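Local coordinates for protein glutaredoxin, CPYC type (Chlamydomonas reinhardtii, PDB 7NCV) that probably reduces disulfides and glutathione mixed disulfides as a thiol-disulfide oxidoreductase of the glutaredoxin family, and is linked to iron-sulfur cluster binding, at residues A[17-22]-A[35-40]. Numbering follows the deposited sequence.
Sequences NKVIVY and NALNQF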
loop_
_atom_site.group_PDB
_atom_site.type_symbol
_atom_site.label_atom_id
_atom_site.label_comp_id
_atom_site.label_asym_id
_atom_site.label_seq_id
_atom_site.Cartn_x
_atom_site.Cartn_y
_atom_site.Cartn_z
ATOM N N ASN A 17 10.587 2.388 -0.404
ATOM C CA ASN A 17 10.135 1.213 -1.159
ATOM C C ASN A 17 9.478 1.701 -2.422
ATOM O O ASN A 17 8.663 2.635 -2.382
ATOM C CB ASN A 17 9.121 0.372 -0.390
ATOM C CG ASN A 17 9.802 -0.421 0.683
ATOM O OD1 ASN A 17 10.384 -1.484 0.373
ATOM N ND2 ASN A 17 9.924 0.157 1.895
ATOM N N LYS A 18 9.812 1.083 -3.558
ATOM C CA LYS A 18 9.122 1.502 -4.782
ATOM C C LYS A 18 7.627 1.229 -4.717
ATOM O O LYS A 18 6.844 2.034 -5.230
ATOM C CB LYS A 18 9.738 0.811 -5.997
ATOM C CG LYS A 18 11.226 1.209 -6.233
ATOM C CD LYS A 18 11.746 0.541 -7.474
ATOM C CE LYS A 18 13.239 0.804 -7.605
ATOM N NZ LYS A 18 13.509 2.197 -8.035
ATOM N N VAL A 19 7.228 0.117 -4.122
ATOM C CA VAL A 19 5.811 -0.259 -4.018
ATOM C C VAL A 19 5.625 -0.868 -2.632
ATOM O O VAL A 19 6.414 -1.758 -2.248
ATOM C CB VAL A 19 5.443 -1.321 -5.068
ATOM C CG1 VAL A 19 3.979 -1.769 -4.910
ATOM C CG2 VAL A 19 5.732 -0.816 -6.479
ATOM N N ILE A 20 4.659 -0.364 -1.868
ATOM C CA ILE A 20 4.406 -0.933 -0.547
ATOM C C ILE A 20 2.886 -0.900 -0.325
ATOM O O ILE A 20 2.198 0.069 -0.689
ATOM C CB ILE A 20 5.196 -0.202 0.575
ATOM C CG1 ILE A 20 4.877 -0.809 1.945
ATOM C CG2 ILE A 20 4.879 1.311 0.578
ATOM C CD1 ILE A 20 5.893 -0.332 3.056
ATOM N N VAL A 21 2.363 -1.959 0.269
ATOM C CA VAL A 21 0.934 -2.113 0.535
ATOM C C VAL A 21 0.801 -2.376 2.025
ATOM O O VAL A 21 1.400 -3.343 2.532
ATOM C CB VAL A 21 0.359 -3.312 -0.209
ATOM C CG1 VAL A 21 -1.171 -3.412 0.071
ATOM C CG2 VAL A 21 0.643 -3.210 -1.703
ATOM N N TYR A 22 0.003 -1.567 2.726
ATOM C CA TYR A 22 -0.410 -1.857 4.084
ATOM C C TYR A 22 -1.701 -2.650 4.000
ATOM O O TYR A 22 -2.627 -2.267 3.261
ATOM C CB TYR A 22 -0.610 -0.551 4.859
ATOM C CG TYR A 22 0.744 0.012 5.206
ATOM C CD1 TYR A 22 1.392 -0.397 6.370
ATOM C CD2 TYR A 22 1.448 0.805 4.292
ATOM C CE1 TYR A 22 2.710 0.002 6.677
ATOM C CE2 TYR A 22 2.755 1.260 4.584
ATOM C CZ TYR A 22 3.360 0.852 5.782
ATOM O OH TYR A 22 4.665 1.279 6.075
ATOM N N ASN A 35 -3.577 -8.835 -6.072
ATOM C CA ASN A 35 -3.717 -9.535 -7.345
ATOM C C ASN A 35 -3.443 -8.577 -8.497
ATOM O O ASN A 35 -2.854 -8.979 -9.518
ATOM C CB ASN A 35 -5.111 -10.124 -7.466
ATOM C CG ASN A 35 -5.258 -11.414 -6.679
ATOM O OD1 ASN A 35 -4.287 -11.998 -6.201
ATOM N ND2 ASN A 35 -6.538 -11.869 -6.552
ATOM N N ALA A 36 -3.861 -7.305 -8.350
ATOM C CA ALA A 36 -3.607 -6.308 -9.386
ATOM C C ALA A 36 -2.108 -6.080 -9.579
ATOM O O ALA A 36 -1.596 -6.121 -10.720
ATOM C CB ALA A 36 -4.338 -5.016 -9.052
ATOM N N LEU A 37 -1.404 -5.845 -8.481
ATOM C CA LEU A 37 0.046 -5.687 -8.549
ATOM C C LEU A 37 0.701 -6.949 -9.098
ATOM O O LEU A 37 1.700 -6.855 -9.842
ATOM C CB LEU A 37 0.528 -5.363 -7.137
ATOM C CG LEU A 37 0.194 -3.926 -6.738
ATOM C CD1 LEU A 37 0.357 -3.804 -5.209
ATOM C CD2 LEU A 37 0.990 -2.812 -7.479
ATOM N N ASN A 38 0.206 -8.124 -8.703
ATOM C CA ASN A 38 0.816 -9.400 -9.130
ATOM C C ASN A 38 0.700 -9.621 -10.636
ATOM O O ASN A 38 1.412 -10.483 -11.187
ATOM C CB ASN A 38 0.180 -10.572 -8.390
ATOM C CG ASN A 38 0.540 -10.579 -6.930
ATOM O OD1 ASN A 38 1.436 -9.870 -6.465
ATOM N ND2 ASN A 38 -0.150 -11.430 -6.197
ATOM N N GLN A 39 -0.187 -8.880 -11.334
ATOM C CA GLN A 39 -0.200 -8.965 -12.790
ATOM C C GLN A 39 1.100 -8.460 -13.405
ATOM O O GLN A 39 1.423 -8.843 -14.557
ATOM C CB GLN A 39 -1.361 -8.153 -13.373
ATOM C CG GLN A 39 -2.718 -8.580 -12.875
ATOM C CD GLN A 39 -3.835 -7.717 -13.508
ATOM O OE1 GLN A 39 -4.916 -7.533 -12.931
ATOM N NE2 GLN A 39 -3.561 -7.182 -14.696
ATOM N N PHE A 40 1.843 -7.619 -12.673
ATOM C CA PHE A 40 3.040 -6.972 -13.190
ATOM C C PHE A 40 4.302 -7.293 -12.422
ATOM O O PHE A 40 5.345 -7.421 -13.063
ATOM C CB PHE A 40 2.851 -5.462 -13.198
ATOM C CG PHE A 40 1.618 -5.050 -13.990
ATOM C CD1 PHE A 40 1.663 -5.023 -15.376
ATOM C CD2 PHE A 40 0.423 -4.776 -13.328
ATOM C CE1 PHE A 40 0.480 -4.674 -16.116
ATOM C CE2 PHE A 40 -0.723 -4.448 -14.069
ATOM C CZ PHE A 40 -0.674 -4.409 -15.439
#
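Leu37 meets Val19 and Val21 in the core of a thioredoxin fold, a worked example of how the helix of a beta-alpha-beta crossover is seated on its sheet. Strand 19-23 and the parallel strand 46-49 are joined by helix 28-41, and the contact falls in the last turns of that helix, well after the Cys27 and Cys30 pair at its start. Along segment 35-40 the work falls to a single residue. Leu37 lies 9.1 Å from Val19 between CA atoms, a gap bridged entirely by apolar side chains. Its CG stands anti to the carbonyl carbon (chi1 -75°), which carries the isobutyl fork away from the helix and toward the strand. CD2 faces CG1 of Val19 at 4.1 Å, the two side chains meeting tip to tip, whereas Val21 and Leu37 pass alongside in opposite directions. CD1 lies against Val21 CG2 and also stands 4.2 Å from Val19 CG1, so that CG1 faces both methyls of the fork. Leu97 and Tyr45 also touch Leu37, and Leu101 touches Val19, so helix 96-103 closes over the same buried patch. Further on, Asn38 turns to another partner, its OD1 hydrogen-bonding to Tyr45 OH, while Phe40 packs on Glu98 and Leu101. Phe40 N is bonded to Leu37 O at 2.9 Å. On the strand, Ile20 points to the other side of the sheet, against Ala13 and Val14 of helix 3-16, which gives the sheet its helical layer on both faces. The closest approach between strand and helix segment is Val21 CG2 to Leu37 CD1, 3.6 Å.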